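Local coordinates for terminase large subunit (Thermus phage G20c, PDB 5M1K), which acts as the ATP-driven motor that packages viral DNA into empty capsids and as the endonuclease that cuts the genome at the start and end of packaging, at residues Q47-F52 with L65-G70. Numbering follows the deposited sequence. Where two conformers were deposited one is given.
Sequences QDYSVF and LERMNG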
loop_
_atom_site.group_PDB
_atom_site.type_symbol
_atom_site.label_atom_id
_atom_site.label_comp_id
_atom_site.label_asym_id
_atom_site.label_seq_id
_atom_site.Cartn_x
_atom_site.Cartn_y
_atom_site.Cartn_z
ATOM N N GLN A 47 8.994 -7.128 13.877
ATOM C CA GLN A 47 8.457 -8.235 13.058
ATOM C C GLN A 47 7.246 -7.831 12.184
ATOM O O GLN A 47 6.549 -8.684 11.612
ATOM C CB GLN A 47 8.089 -9.410 13.972
ATOM C CG GLN A 47 7.998 -10.763 13.270
ATOM C CD GLN A 47 8.176 -11.940 14.207
ATOM O OE1 GLN A 47 8.978 -12.838 13.943
ATOM N NE2 GLN A 47 7.436 -11.942 15.315
ATOM N N ASP A 48 7.005 -6.535 12.062
ATOM C CA ASP A 48 5.889 -6.038 11.267
ATOM C C ASP A 48 6.228 -6.104 9.779
ATOM O O ASP A 48 7.403 -6.077 9.407
ATOM C CB ASP A 48 5.562 -4.595 11.673
ATOM C CG ASP A 48 5.183 -4.470 13.143
ATOM O OD1 ASP A 48 4.555 -5.401 13.691
ATOM O OD2 ASP A 48 5.538 -3.445 13.765
ATOM N N TYR A 49 5.196 -6.200 8.947
ATOM C CA TYR A 49 5.391 -6.277 7.504
ATOM C C TYR A 49 5.650 -4.917 6.866
ATOM O O TYR A 49 5.113 -3.903 7.313
ATOM C CB TYR A 49 4.176 -6.896 6.824
ATOM C CG TYR A 49 3.953 -8.344 7.183
ATOM C CD1 TYR A 49 4.538 -9.358 6.438
ATOM C CD2 TYR A 49 3.129 -8.705 8.252
ATOM C CE1 TYR A 49 4.341 -10.701 6.769
ATOM C CE2 TYR A 49 2.923 -10.044 8.586
ATOM C CZ TYR A 49 3.526 -11.032 7.829
ATOM O OH TYR A 49 3.309 -12.362 8.142
ATOM N N SER A 50 6.464 -4.921 5.815
ATOM C CA SER A 50 6.599 -3.792 4.905
ATOM C C SER A 50 5.968 -4.200 3.596
ATOM O O SER A 50 6.176 -5.321 3.144
ATOM C CB SER A 50 8.067 -3.461 4.666
ATOM O OG SER A 50 8.711 -3.135 5.884
ATOM N N VAL A 51 5.211 -3.288 2.995
ATOM C CA VAL A 51 4.446 -3.559 1.773
ATOM C C VAL A 51 4.673 -2.433 0.773
ATOM O O VAL A 51 4.471 -1.252 1.091
ATOM C CB VAL A 51 2.947 -3.729 2.037
ATOM C CG1 VAL A 51 2.238 -4.128 0.744
ATOM C CG2 VAL A 51 2.723 -4.771 3.111
ATOM N N PHE A 52 5.067 -2.821 -0.443
ATOM C CA PHE A 52 5.306 -1.897 -1.544
ATOM C C PHE A 52 4.345 -2.242 -2.674
ATOM O O PHE A 52 4.389 -3.356 -3.160
ATOM C CB PHE A 52 6.757 -1.997 -2.043
ATOM C CG PHE A 52 7.807 -1.890 -0.967
ATOM C CD1 PHE A 52 7.633 -1.083 0.152
ATOM C CD2 PHE A 52 9.015 -2.562 -1.102
ATOM C CE1 PHE A 52 8.600 -0.985 1.128
ATOM C CE2 PHE A 52 9.996 -2.435 -0.136
ATOM C CZ PHE A 52 9.792 -1.659 0.973
ATOM N N LEU A 65 3.150 -6.261 -6.275
ATOM C CA LEU A 65 3.074 -5.986 -4.842
ATOM C C LEU A 65 4.130 -6.814 -4.147
ATOM O O LEU A 65 4.196 -8.028 -4.339
ATOM C CB LEU A 65 1.686 -6.290 -4.296
ATOM C CG LEU A 65 1.458 -5.867 -2.841
ATOM C CD1 LEU A 65 0.033 -5.365 -2.651
ATOM C CD2 LEU A 65 1.747 -6.996 -1.859
ATOM N N GLU A 66 4.948 -6.167 -3.326
ATOM C CA GLU A 66 6.009 -6.845 -2.598
ATOM C C GLU A 66 5.713 -6.724 -1.115
ATOM O O GLU A 66 5.358 -5.643 -0.643
ATOM C CB GLU A 66 7.364 -6.227 -2.944
ATOM C CG GLU A 66 8.537 -6.913 -2.260
ATOM C CD GLU A 66 9.879 -6.753 -2.960
ATOM O OE1 GLU A 66 10.021 -5.911 -3.864
ATOM O OE2 GLU A 66 10.810 -7.493 -2.586
ATOM N N ARG A 67 5.827 -7.830 -0.400
ATOM C CA ARG A 67 5.533 -7.850 1.025
ATOM C C ARG A 67 6.503 -8.750 1.755
ATOM O O ARG A 67 6.710 -9.887 1.339
ATOM C CB ARG A 67 4.108 -8.331 1.240
ATOM C CG ARG A 67 3.704 -8.509 2.703
ATOM C CD ARG A 67 2.182 -8.596 2.803
ATOM N NE ARG A 67 1.646 -8.778 4.148
ATOM C CZ ARG A 67 1.426 -9.948 4.758
ATOM N NH1 ARG A 67 1.742 -11.111 4.189
ATOM N NH2 ARG A 67 0.885 -9.945 5.976
ATOM N N MET A 68 7.085 -8.267 2.843
ATOM C CA MET A 68 7.929 -9.136 3.658
ATOM C C MET A 68 8.080 -8.580 5.050
ATOM O O MET A 68 7.876 -7.390 5.283
ATOM C CB MET A 68 9.319 -9.294 3.030
ATOM C CG MET A 68 10.158 -8.022 3.053
ATOM S SD MET A 68 9.614 -6.730 1.918
ATOM C CE MET A 68 10.941 -5.540 2.101
ATOM N N ASN A 69 8.458 -9.459 5.969
ATOM C CA ASN A 69 8.793 -9.057 7.352
ATOM C C ASN A 69 10.174 -9.641 7.660
ATOM O O ASN A 69 10.720 -10.413 6.875
ATOM C CB ASN A 69 7.704 -9.405 8.394
ATOM C CG ASN A 69 7.749 -10.849 8.859
ATOM O OD1 ASN A 69 8.149 -11.734 8.125
ATOM N ND2 ASN A 69 7.338 -11.085 10.098
ATOM N N GLY A 70 10.757 -9.205 8.766
ATOM C CA GLY A 70 12.101 -9.643 9.152
ATOM C C GLY A 70 13.234 -9.149 8.257
ATOM O O GLY A 70 14.334 -9.711 8.303
HETATM O O HOH W 1 9.719 -7.091 10.119
#
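S50 and F52 pair with M68 and E66 in an antiparallel beta hairpin of the RNase H-like nuclease fold, made by strands 50-56 and 61-68. Four backbone hydrogen bonds join the strands, the shortest from F52 N to E66 O at 2.8 Å. Between these pairs, V51 faces R67 as a non-hydrogen-bonded pair.

The paired strands are tightly packed, with S50, V51, F52, L65 and E66 buried. V51 CG1 meets L65 CD2 at 3.9 Å; V51 packs on helix 177-186 and L65 on helix 147-154. V51 also adjoins D42, and Y49 adjoins D177. D42 probably binds both catalytic magnesium ions and D177 one of them. On the other side, F52 reaches helix 73-86. The M68 chain bends at chi2 (-72°), and CE packs 3.9 Å from F52 CE2. M68 SD lies obliquely 5.4 Å from the F52 ring centroid, a Met-aromatic contact. The S50 hydroxyl is hydrogen-bonded to Q76 OE1 and G44 N.

Toward solvent the strands give way to loops, and Q47, D48 and G70 are exposed. Here a water bridges D48 O and G70 N. N69 ND2 donates to Q47 O at 2.9 Å, nearly straight at 171° but tilted from the carbonyl plane.

The Y49 ring lies at the border, between two side chains. N69 CB makes a CH-pi contact with one face. Over the opposite face the extended R67 chain lays its guanidinium flat in a cation-pi stack, planes 13° apart, with R67 NH2 3.3 Å from Y49 CE2.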